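Local coordinates for protein SusD homolog (Bacteroides thetaiotaomicron VPI-5482, PDB 3FDH) that probably binds glycans at the cell surface as a SusD/RagB-family lipoprotein, helping to pass them to an outer-membrane transporter, at residues E50-V55 with A305-P310; S47-Y51 with L451-N456; A282-P286 with P300-P304; A37-N42 with S428-T432. All coordinates share one frame; numbering follows the deposited sequence.

Contact 1 of 4, residues E50-V55 with A305-P310; sequences EYEVGV and APNGSP
Val-53 and Ala-305 make the apolar centre of this contact, their CB atoms 3.6 Å apart. Val-53 splays its two methyls over different partners, CG1 standing opposite the backbone N (chi1 -177°). CG1 reaches the ring of Pro-310, 3.9 Å from its CG, while CG2 lies 3.5 Å from ND2 of Asn-307, the two side chains crossing at about a right angle. Val-55 adds its CG1 at 3.9 Å from CB of Ala-305. Small and beta-branched apolar side chains suit a place where the CB atoms themselves meet.

Val-53 belongs to strand 52-54, which pairs antiparallel with strand 261-263; the partner 305-310 is a loop containing a type II beta turn from Pro-306 to Ser-309, closed by Ser-309 N to Pro-306 O. Gly-308, with phi 78°, fits the third position of such a turn, where a side chain would be strained.

The polar part is a stack. The carboxylate of Glu-50 and the amide of Asn-307 lie nearly parallel, 12° apart, with OE1 of Glu-50 3.6 Å from CG of Asn-307. The two groups do not bond each other; Ser-266 bonds both, its OG to Glu-50 OE1 and its N to Asn-307 OD1. A water finishes the amide, accepting from Asn-307 ND2 at 2.8 Å and donating to Glu-52 O at 2.8 Å, a bridge from the turn to the strand. Gly-54 O, 3.5 Å from CG of Pro-310, is buried here with no polar partner in the model.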
loop_
_atom_site.group_PDB
_atom_site.type_symbol
_atom_site.label_atom_id
_atom_site.label_comp_id
_atom_site.label_asym_id
_atom_site.label_seq_id
_atom_site.Cartn_x
_atom_site.Cartn_y
_atom_site.Cartn_z
ATOM N N GLU A 50 -1.540 11.176 -5.779
ATOM C CA GLU A 50 -0.905 12.450 -5.458
ATOM C C GLU A 50 -0.233 12.616 -4.119
ATOM O O GLU A 50 -0.198 13.710 -3.540
ATOM C CB GLU A 50 -1.875 13.600 -5.765
ATOM C CG GLU A 50 -2.316 13.641 -7.248
ATOM C CD GLU A 50 -3.194 14.812 -7.616
ATOM O OE1 GLU A 50 -3.417 15.720 -6.800
ATOM O OE2 GLU A 50 -3.703 14.802 -8.754
ATOM N N TYR A 51 0.358 11.523 -3.664
ATOM C CA TYR A 51 1.249 11.563 -2.469
ATOM C C TYR A 51 2.607 12.183 -2.850
ATOM O O TYR A 51 3.354 12.778 -2.028
ATOM C CB TYR A 51 1.523 10.158 -2.001
ATOM C CG TYR A 51 0.488 9.550 -1.094
ATOM C CD1 TYR A 51 -0.389 10.358 -0.339
ATOM C CD2 TYR A 51 0.433 8.160 -0.911
ATOM C CE1 TYR A 51 -1.306 9.786 0.550
ATOM C CE2 TYR A 51 -0.467 7.588 -0.039
ATOM C CZ TYR A 51 -1.308 8.381 0.718
ATOM O OH TYR A 51 -2.203 7.767 1.576
ATOM N N GLU A 52 2.911 11.982 -4.124
ATOM C CA GLU A 52 4.129 12.443 -4.788
ATOM C C GLU A 52 3.853 12.805 -6.196
ATOM O O GLU A 52 2.838 12.384 -6.771
ATOM C CB GLU A 52 5.256 11.378 -4.749
ATOM C CG GLU A 52 5.612 10.817 -3.360
ATOM C CD GLU A 52 6.244 11.767 -2.371
ATOM O OE1 GLU A 52 6.743 12.843 -2.773
ATOM O OE2 GLU A 52 6.299 11.390 -1.166
ATOM N N VAL A 53 4.814 13.526 -6.759
ATOM C CA VAL A 53 4.762 13.928 -8.165
ATOM C C VAL A 53 5.896 13.285 -8.925
ATOM O O VAL A 53 7.054 13.311 -8.520
ATOM C CB VAL A 53 4.805 15.474 -8.333
ATOM C CG1 VAL A 53 4.665 15.871 -9.796
ATOM C CG2 VAL A 53 3.688 16.130 -7.513
ATOM N N GLY A 54 5.561 12.618 -10.023
ATOM C CA GLY A 54 6.595 12.054 -10.881
ATOM C C GLY A 54 7.202 13.198 -11.675
ATOM O O GLY A 54 6.499 13.887 -12.414
ATOM N N VAL A 55 8.512 13.368 -11.543
ATOM C CA VAL A 55 9.217 14.546 -12.112
ATOM C C VAL A 55 10.285 14.201 -13.169
ATOM O O VAL A 55 10.788 15.064 -13.877
ATOM C CB VAL A 55 9.826 15.458 -10.968
ATOM C CG1 VAL A 55 8.694 16.124 -10.094
ATOM C CG2 VAL A 55 10.862 14.681 -10.098
ATOM N N ALA A 305 6.206 20.452 -6.571
ATOM C CA ALA A 305 5.868 20.097 -7.941
ATOM C C ALA A 305 4.347 20.178 -8.171
ATOM O O ALA A 305 3.549 19.701 -7.330
ATOM C CB ALA A 305 6.416 18.697 -8.283
ATOM N N PRO A 306 3.940 20.793 -9.291
ATOM C CA PRO A 306 2.526 20.869 -9.593
ATOM C C PRO A 306 2.026 19.537 -10.107
ATOM O O PRO A 306 2.547 18.961 -11.077
ATOM C CB PRO A 306 2.449 21.910 -10.702
ATOM C CG PRO A 306 3.752 21.810 -11.381
ATOM C CD PRO A 306 4.746 21.474 -10.324
ATOM N N ASN A 307 0.986 19.047 -9.449
ATOM C CA ASN A 307 0.433 17.740 -9.820
ATOM C C ASN A 307 -0.034 17.739 -11.243
ATOM O O ASN A 307 -0.776 18.610 -11.671
ATOM C CB ASN A 307 -0.727 17.353 -8.909
ATOM C CG ASN A 307 -0.357 17.449 -7.461
ATOM O OD1 ASN A 307 -0.498 18.524 -6.859
ATOM N ND2 ASN A 307 0.249 16.365 -6.911
ATOM N N GLY A 308 0.447 16.754 -11.987
ATOM C CA GLY A 308 0.068 16.617 -13.385
ATOM C C GLY A 308 0.732 17.523 -14.405
ATOM O O GLY A 308 0.466 17.387 -15.601
ATOM N N SER A 309 1.592 18.438 -13.971
ATOM C CA SER A 309 2.224 19.382 -14.894
ATOM C C SER A 309 3.635 19.881 -14.504
ATOM O O SER A 309 3.990 21.017 -14.802
ATOM C CB SER A 309 1.285 20.600 -15.100
ATOM O OG SER A 309 1.239 21.419 -13.936
ATOM N N PRO A 310 4.466 19.033 -13.853
ATOM C CA PRO A 310 5.804 19.564 -13.622
ATOM C C PRO A 310 6.671 19.653 -14.859
ATOM O O PRO A 310 6.420 19.035 -15.888
ATOM C CB PRO A 310 6.451 18.488 -12.750
ATOM C CG PRO A 310 5.859 17.235 -13.293
ATOM C CD PRO A 310 4.401 17.598 -13.595
HETATM O O HOH W 1 1.017 13.979 -8.145
#

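Contact 2 of 4, residues S47-Y51 with L451-N456; sequences SYIEY and LTNPNN
The Schellman motif that ends helix 40-48 brings Glu-50 against the loop 451-456, which leads into helix 456-459. Glu-50 is its C-prime residue, with positive phi; the motif is closed by Glu-50 N to Ser-47 O and Tyr-51 N to Ser-46 O, and this turn aims the side chain at the loop. The chain is extended beyond CG (chi2 -176°), which carries the carboxylate to two successive backbone N-H groups. Besides Ser-266, OE1 of Glu-50 takes Thr-452 N at 2.9 Å in an almost straight bond (174°), and Asn-453 N reaches OE2 of Glu-50 at 2.8 Å. Both donors arrive on the syn side, somewhat out of the carboxylate plane. A glutamine here would probably leave one of the two N-H groups facing an amide NH2, without its acceptor.

Leu-451 packs against the stem of the glutamate: its CD2 lies 3.9 Å from CG of Glu-50 and 3.7 Å from Ile-49 O, an apolar cover for the end of the helix, with Phe-438 of helix 431-443 touching Leu-451 as well. Two waters bridge loop and helix. One lies within bonding distance of Tyr-48 O and Glu-50 OE2 and accepts from Asn-456 ND2, whose amide oxygen is held by Arg-65. Another lies between Ser-47 O and Asn-453 ND2. Asparagine suits position 453 because its amide oxygen caps the turn while ND2 meets the water: Asn-453 OD1 accepts from Asn-455 N at 2.9 Å and from Asn-455 ND2 at 2.9 Å, the latter on a lone pair in the carbonyl plane.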
loop_
_atom_site.group_PDB
_atom_site.type_symbol
_atom_site.label_atom_id
_atom_site.label_comp_id
_atom_site.label_asym_id
_atom_site.label_seq_id
_atom_site.Cartn_x
_atom_site.Cartn_y
_atom_site.Cartn_z
ATOM N N SER A 47 2.053 8.549 -7.381
ATOM C CA SER A 47 1.764 9.595 -8.344
ATOM C C SER A 47 0.249 9.658 -8.611
ATOM O O SER A 47 -0.373 10.694 -8.570
ATOM C CB SER A 47 2.465 9.327 -9.687
ATOM O OG SER A 47 1.958 10.164 -10.697
ATOM N N TYR A 48 -0.364 8.513 -8.851
ATOM C CA TYR A 48 -1.772 8.534 -9.236
ATOM C C TYR A 48 -2.683 9.210 -8.202
ATOM O O TYR A 48 -3.596 9.954 -8.582
ATOM C CB TYR A 48 -2.282 7.157 -9.622
ATOM C CG TYR A 48 -1.554 6.470 -10.734
ATOM C CD1 TYR A 48 -0.904 7.189 -11.723
ATOM C CD2 TYR A 48 -1.639 5.092 -10.883
ATOM C CE1 TYR A 48 -0.312 6.544 -12.779
ATOM C CE2 TYR A 48 -1.035 4.447 -11.926
ATOM C CZ TYR A 48 -0.392 5.183 -12.898
ATOM O OH TYR A 48 0.196 4.555 -13.998
ATOM N N ILE A 49 -2.443 8.970 -6.914
ATOM C CA ILE A 49 -3.260 9.555 -5.826
ATOM C C ILE A 49 -2.573 10.699 -5.099
ATOM O O ILE A 49 -2.921 11.109 -3.997
ATOM C CB ILE A 49 -3.927 8.513 -4.892
ATOM C CG1 ILE A 49 -2.964 7.445 -4.408
ATOM C CG2 ILE A 49 -5.053 7.837 -5.706
ATOM C CD1 ILE A 49 -1.874 7.928 -3.554
ATOM N N GLU A 50 -1.540 11.176 -5.779
ATOM C CA GLU A 50 -0.905 12.450 -5.458
ATOM C C GLU A 50 -0.233 12.616 -4.119
ATOM O O GLU A 50 -0.198 13.710 -3.540
ATOM C CB GLU A 50 -1.875 13.600 -5.765
ATOM C CG GLU A 50 -2.316 13.641 -7.248
ATOM C CD GLU A 50 -3.194 14.812 -7.616
ATOM O OE1 GLU A 50 -3.417 15.720 -6.800
ATOM O OE2 GLU A 50 -3.703 14.802 -8.754
ATOM N N TYR A 51 0.358 11.523 -3.664
ATOM C CA TYR A 51 1.249 11.563 -2.469
ATOM C C TYR A 51 2.607 12.183 -2.850
ATOM O O TYR A 51 3.354 12.778 -2.028
ATOM C CB TYR A 51 1.523 10.158 -2.001
ATOM C CG TYR A 51 0.488 9.550 -1.094
ATOM C CD1 TYR A 51 -0.389 10.358 -0.339
ATOM C CD2 TYR A 51 0.433 8.160 -0.911
ATOM C CE1 TYR A 51 -1.306 9.786 0.550
ATOM C CE2 TYR A 51 -0.467 7.588 -0.039
ATOM C CZ TYR A 51 -1.308 8.381 0.718
ATOM O OH TYR A 51 -2.203 7.767 1.576
ATOM N N LEU A 451 -8.102 15.297 -5.889
ATOM C CA LEU A 451 -6.910 15.190 -6.754
ATOM C C LEU A 451 -6.929 16.352 -7.701
ATOM O O LEU A 451 -7.981 16.711 -8.195
ATOM C CB LEU A 451 -6.913 13.876 -7.544
ATOM C CG LEU A 451 -6.908 12.639 -6.635
ATOM C CD1 LEU A 451 -6.815 11.414 -7.552
ATOM C CD2 LEU A 451 -5.774 12.717 -5.648
ATOM N N THR A 452 -5.776 16.940 -7.982
ATOM C CA THR A 452 -5.729 18.135 -8.837
ATOM C C THR A 452 -5.132 17.948 -10.234
ATOM O O THR A 452 -5.189 18.840 -11.056
ATOM C CB THR A 452 -5.036 19.291 -8.096
ATOM O OG1 THR A 452 -3.650 19.014 -7.907
ATOM C CG2 THR A 452 -5.696 19.494 -6.748
ATOM N N ASN A 453 -4.585 16.769 -10.521
ATOM C CA ASN A 453 -4.002 16.524 -11.848
ATOM C C ASN A 453 -5.024 16.844 -12.965
ATOM O O ASN A 453 -6.055 16.199 -13.044
ATOM C CB ASN A 453 -3.535 15.057 -11.930
ATOM C CG ASN A 453 -2.671 14.777 -13.128
ATOM O OD1 ASN A 453 -2.907 15.297 -14.226
ATOM N ND2 ASN A 453 -1.705 13.863 -12.947
ATOM N N PRO A 454 -4.720 17.786 -13.879
ATOM C CA PRO A 454 -5.746 18.129 -14.866
ATOM C C PRO A 454 -5.998 17.057 -15.861
ATOM O O PRO A 454 -7.007 17.073 -16.563
ATOM C CB PRO A 454 -5.136 19.326 -15.599
ATOM C CG PRO A 454 -4.049 19.811 -14.724
ATOM C CD PRO A 454 -3.532 18.638 -14.018
ATOM N N ASN A 455 -5.077 16.106 -15.905
ATOM C CA ASN A 455 -5.155 15.034 -16.905
ATOM C C ASN A 455 -6.147 13.960 -16.505
ATOM O O ASN A 455 -6.480 13.042 -17.266
ATOM C CB ASN A 455 -3.780 14.425 -17.129
ATOM C CG ASN A 455 -2.801 15.426 -17.701
ATOM O OD1 ASN A 455 -2.918 15.816 -18.855
ATOM N ND2 ASN A 455 -1.799 15.815 -16.897
ATOM N N ASN A 456 -6.646 14.112 -15.302
ATOM C CA ASN A 456 -7.604 13.151 -14.751
ATOM C C ASN A 456 -9.011 13.270 -15.341
ATOM O O ASN A 456 -9.883 12.459 -15.019
ATOM C CB ASN A 456 -7.690 13.311 -13.229
ATOM C CG ASN A 456 -6.556 12.658 -12.520
ATOM O OD1 ASN A 456 -5.760 11.925 -13.109
ATOM N ND2 ASN A 456 -6.492 12.880 -11.239
HETATM O O HOH W 2 -0.623 12.341 -10.895
HETATM O O HOH W 3 -3.955 12.234 -9.884
#

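Contact 3 of 4, residues A282-P286 with P300-P304; sequences AFFTP and PSLVP
Leu-302 drives its branched end against strand 283-284, and this is the tight part of the contact. Its CB points away from the strand, yet with CG anti to the backbone N (chi1 174°) the two methyls swing back: CD1 comes to 3.1 Å from Phe-284 O and 3.7 Å from CB of Phe-283, while CD2 meets the Phe-283 ring obliquely, 4.0 Å from its CG. Leucine has the reach for this and Phe-283 offers a broad apolar partner, the ring itself being further packed by Leu-271 of helix 265-274 and by Trp-425. Here a strand that pairs antiparallel with 319-320 is covered by the short 3-10 turn 300-302, within the loop that follows strand 292-293.

Toward solvent the fit is slacker. Val-303 and Pro-286 cross at about a right angle, with CG2 of Val-303 4.1 Å from CG of Pro-286, and Ser-301 is exposed, its hydroxyl bonded to Asp-299 rather than to the strand. Between these zones the backbone of the turn meets carbon: Ser-301 O lies 3.3 Å from CG2 of Thr-285 and 3.4 Å from CD of Pro-286.

Thr-285 turns its hydroxyl to Pro-286 O, 2.7 Å from OG1, and to Ser-293 N, which leaves the methyl for the turn. The two segments are thus joined by van der Waals contact alone, and their hold on each other depends on shape, while their polar bonds are made within each segment or to neighbouring parts of the chain.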
loop_
_atom_site.group_PDB
_atom_site.type_symbol
_atom_site.label_atom_id
_atom_site.label_comp_id
_atom_site.label_asym_id
_atom_site.label_seq_id
_atom_site.Cartn_x
_atom_site.Cartn_y
_atom_site.Cartn_z
ATOM N N ALA A 282 7.646 17.369 7.174
ATOM C CA ALA A 282 7.872 16.276 6.236
ATOM C C ALA A 282 8.329 16.677 4.823
ATOM O O ALA A 282 8.229 15.907 3.883
ATOM C CB ALA A 282 6.606 15.425 6.131
ATOM N N PHE A 283 8.830 17.879 4.703
ATOM C CA PHE A 283 9.300 18.432 3.416
ATOM C C PHE A 283 10.677 19.038 3.467
ATOM O O PHE A 283 11.031 19.740 4.400
ATOM C CB PHE A 283 8.306 19.476 2.867
ATOM C CG PHE A 283 6.958 18.914 2.560
ATOM C CD1 PHE A 283 6.766 18.122 1.447
ATOM C CD2 PHE A 283 5.877 19.193 3.358
ATOM C CE1 PHE A 283 5.525 17.585 1.166
ATOM C CE2 PHE A 283 4.629 18.664 3.075
ATOM C CZ PHE A 283 4.448 17.868 1.969
ATOM N N PHE A 284 11.448 18.734 2.426
ATOM C CA PHE A 284 12.783 19.235 2.217
ATOM C C PHE A 284 12.890 19.942 0.863
ATOM O O PHE A 284 12.320 19.545 -0.152
ATOM C CB PHE A 284 13.881 18.154 2.246
ATOM C CG PHE A 284 13.879 17.263 3.469
ATOM C CD1 PHE A 284 13.483 17.727 4.712
ATOM C CD2 PHE A 284 14.382 15.960 3.365
ATOM C CE1 PHE A 284 13.525 16.892 5.831
ATOM C CE2 PHE A 284 14.437 15.125 4.469
ATOM C CZ PHE A 284 14.001 15.594 5.712
ATOM N N THR A 285 13.663 21.012 0.890
ATOM C CA THR A 285 13.907 21.787 -0.319
ATOM C C THR A 285 14.828 21.038 -1.275
ATOM O O THR A 285 15.408 19.992 -0.941
ATOM C CB THR A 285 14.657 23.120 0.004
ATOM O OG1 THR A 285 15.985 22.812 0.476
ATOM C CG2 THR A 285 13.891 23.983 1.041
ATOM N N PRO A 286 14.953 21.566 -2.496
ATOM C CA PRO A 286 16.002 21.073 -3.369
ATOM C C PRO A 286 17.346 21.395 -2.721
ATOM O O PRO A 286 17.416 22.141 -1.739
ATOM C CB PRO A 286 15.832 21.899 -4.654
ATOM C CG PRO A 286 14.553 22.625 -4.531
ATOM C CD PRO A 286 14.149 22.644 -3.104
ATOM N N PRO A 300 8.039 29.077 -0.097
ATOM C CA PRO A 300 8.315 28.958 -1.529
ATOM C C PRO A 300 9.630 28.284 -1.842
ATOM O O PRO A 300 9.823 27.809 -2.949
ATOM C CB PRO A 300 8.317 30.421 -2.016
ATOM C CG PRO A 300 8.449 31.242 -0.816
ATOM C CD PRO A 300 7.779 30.468 0.285
ATOM N N SER A 301 10.531 28.221 -0.871
ATOM C CA SER A 301 11.833 27.571 -1.122
ATOM C C SER A 301 11.722 26.064 -1.259
ATOM O O SER A 301 12.672 25.398 -1.667
ATOM C CB SER A 301 12.871 27.918 -0.068
ATOM O OG SER A 301 12.553 27.434 1.212
ATOM N N LEU A 302 10.557 25.523 -0.933
ATOM C CA LEU A 302 10.332 24.090 -1.091
ATOM C C LEU A 302 10.277 23.709 -2.552
ATOM O O LEU A 302 10.648 22.610 -2.954
ATOM C CB LEU A 302 9.024 23.663 -0.419
ATOM C CG LEU A 302 8.584 22.211 -0.635
ATOM C CD1 LEU A 302 9.672 21.228 -0.107
ATOM C CD2 LEU A 302 7.230 21.983 0.035
ATOM N N VAL A 303 9.804 24.652 -3.350
ATOM C CA VAL A 303 9.604 24.417 -4.777
ATOM C C VAL A 303 8.821 23.096 -4.982
ATOM O O VAL A 303 9.314 22.123 -5.588
ATOM C CB VAL A 303 10.941 24.422 -5.571
ATOM C CG1 VAL A 303 10.661 24.437 -7.100
ATOM C CG2 VAL A 303 11.821 25.614 -5.169
ATOM N N PRO A 304 7.575 23.050 -4.478
ATOM C CA PRO A 304 6.801 21.830 -4.728
ATOM C C PRO A 304 6.449 21.692 -6.193
ATOM O O PRO A 304 6.434 22.668 -6.962
ATOM C CB PRO A 304 5.553 22.015 -3.844
ATOM C CG PRO A 304 5.369 23.530 -3.783
ATOM C CD PRO A 304 6.777 24.109 -3.841
#

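Contact 4 of 4, residues A37-N42 with S428-T432; sequences ASGDIN and SGEAT
Asn-42 and Thr-432 hold together the first turns of two helices, 40-48 and 431-443, in the buried helical core of this SusD-like protein. Asn-42 buries the most surface. Its CG stands opposite the backbone N (chi1 -178°), carrying the amide across to the start of helix 431-443, where OD1 grips two backbone N-H groups: Ala-431 N at 2.9 Å, nearly along the C=O axis, and Thr-432 N at 3.3 Å, tilted 18° from the carbonyl plane. It satisfies first-turn donors, as a capping side chain does, but from a distant part of the sequence. ND2 of Asn-42 donates at 3.0 Å to a water that also accepts from Gly-429 N. Were Asn-42 an alanine, the N-H groups of Ala-431 and Thr-432 would probably lose their acceptor and the water one of its donors.

Gly-429 packs its CA beside this amide and 3.2 Å from OG of Ser-38. A side chain at Gly-429 would run into that hydroxyl, and its phi of 83° suits glycine.

Thr-432 answers in the other direction. Its CG2 touches CG2 of Ile-41 at 4.0 Å, near Phe-126 of helix 106-127, which packs on both residues. Threonine fits because it pairs this methyl with a hydroxyl on the other branch: OG1 of Thr-432 packs 3.2 Å from CA of Asn-42 and donates to Ala-37 O, at the end of helix 21-37, over 2.8 Å.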
loop_
_atom_site.group_PDB
_atom_site.type_symbol
_atom_site.label_atom_id
_atom_site.label_comp_id
_atom_site.label_asym_id
_atom_site.label_seq_id
_atom_site.Cartn_x
_atom_site.Cartn_y
_atom_site.Cartn_z
ATOM N N ALA A 37 4.400 -5.386 -3.086
ATOM C CA ALA A 37 3.609 -4.344 -2.377
ATOM C C ALA A 37 4.237 -2.934 -2.450
ATOM O O ALA A 37 3.537 -1.938 -2.677
ATOM C CB ALA A 37 3.422 -4.714 -0.887
ATOM N N SER A 38 5.546 -2.838 -2.320
ATOM C CA SER A 38 6.118 -1.507 -2.171
ATOM C C SER A 38 7.153 -1.135 -3.216
ATOM O O SER A 38 7.926 -0.215 -3.011
ATOM C CB SER A 38 6.674 -1.361 -0.773
ATOM O OG SER A 38 7.143 -0.037 -0.541
ATOM N N GLY A 39 7.116 -1.876 -4.302
ATOM C CA GLY A 39 7.922 -1.648 -5.513
ATOM C C GLY A 39 7.235 -0.694 -6.472
ATOM O O GLY A 39 6.571 0.245 -6.061
ATOM N N ASP A 40 7.285 -1.013 -7.757
ATOM C CA ASP A 40 6.697 -0.130 -8.772
ATOM C C ASP A 40 5.213 0.103 -8.581
ATOM O O ASP A 40 4.742 1.156 -8.862
ATOM C CB ASP A 40 6.866 -0.680 -10.191
ATOM C CG ASP A 40 8.321 -0.782 -10.658
ATOM O OD1 ASP A 40 9.189 -0.110 -10.092
ATOM O OD2 ASP A 40 8.569 -1.563 -11.617
ATOM N N ILE A 41 4.479 -0.882 -8.085
ATOM C CA ILE A 41 3.030 -0.704 -7.886
ATOM C C ILE A 41 2.810 0.515 -6.992
ATOM O O ILE A 41 1.983 1.385 -7.280
ATOM C CB ILE A 41 2.365 -1.935 -7.239
ATOM C CG1 ILE A 41 2.417 -3.141 -8.185
ATOM C CG2 ILE A 41 0.893 -1.658 -6.914
ATOM C CD1 ILE A 41 1.820 -2.891 -9.501
ATOM N N ASN A 42 3.619 0.582 -5.941
ATOM C CA ASN A 42 3.544 1.633 -4.906
ATOM C C ASN A 42 4.075 2.953 -5.447
ATOM O O ASN A 42 3.556 4.037 -5.154
ATOM C CB ASN A 42 4.341 1.265 -3.651
ATOM C CG ASN A 42 4.250 2.319 -2.535
ATOM O OD1 ASN A 42 3.198 2.452 -1.887
ATOM N ND2 ASN A 42 5.391 2.985 -2.212
ATOM N N SER A 428 6.405 3.816 3.725
ATOM C CA SER A 428 5.922 2.510 4.226
ATOM C C SER A 428 5.340 1.532 3.207
ATOM O O SER A 428 5.025 0.383 3.555
ATOM C CB SER A 428 4.913 2.700 5.376
ATOM O OG SER A 428 5.460 3.492 6.420
ATOM N N GLY A 429 5.178 1.999 1.975
ATOM C CA GLY A 429 4.580 1.203 0.899
ATOM C C GLY A 429 3.062 1.222 0.909
ATOM O O GLY A 429 2.434 0.321 0.378
ATOM N N GLU A 430 2.465 2.259 1.491
ATOM C CA GLU A 430 0.975 2.324 1.646
ATOM C C GLU A 430 0.172 3.000 0.535
ATOM O O GLU A 430 -1.075 3.012 0.564
ATOM C CB GLU A 430 0.615 2.913 3.019
ATOM C CG GLU A 430 1.060 2.024 4.163
ATOM C CD GLU A 430 0.546 2.488 5.518
ATOM O OE1 GLU A 430 0.921 3.603 5.956
ATOM O OE2 GLU A 430 -0.226 1.722 6.148
ATOM N N ALA A 431 0.875 3.515 -0.475
ATOM C CA ALA A 431 0.206 4.212 -1.583
ATOM C C ALA A 431 -0.581 3.189 -2.332
ATOM O O ALA A 431 -1.660 3.439 -2.884
ATOM C CB ALA A 431 1.199 4.922 -2.502
ATOM N N THR A 432 -0.017 2.001 -2.339
ATOM C CA THR A 432 -0.647 0.885 -3.053
ATOM C C THR A 432 -2.088 0.741 -2.540
ATOM O O THR A 432 -3.082 0.757 -3.275
ATOM C CB THR A 432 0.159 -0.413 -2.776
ATOM O OG1 THR A 432 1.424 -0.342 -3.458
ATOM C CG2 THR A 432 -0.569 -1.647 -3.237
HETATM O O HOH W 4 5.323 4.551 0.349
#

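Overall arrangement
Contacts 1 and 2 start from the same piece of chain, share Glu-50 and Tyr-51, and have centres about 7 Å apart; their loops also touch, with Gly-308 beside Asn-453 and Asn-455. Contact 4 lies near the middle of the molecule, where helices 40-48 and 431-443 begin; the far end of helix 40-48 enters contact 2, about 16 Å away between centres. Tyr-51 joins these regions by packing on Ala-431. Contact 3 is the outlying one, about 13 Å from contact 1 between centres, and its segment 300-304 runs directly into 305-310. In sequence contacts 4 and 2 interleave (37-42, 47-51, 428-432, 451-456), with contact 3 wholly between, so residues 37-55 tie together distant stretches of one largely helical SusD-like fold.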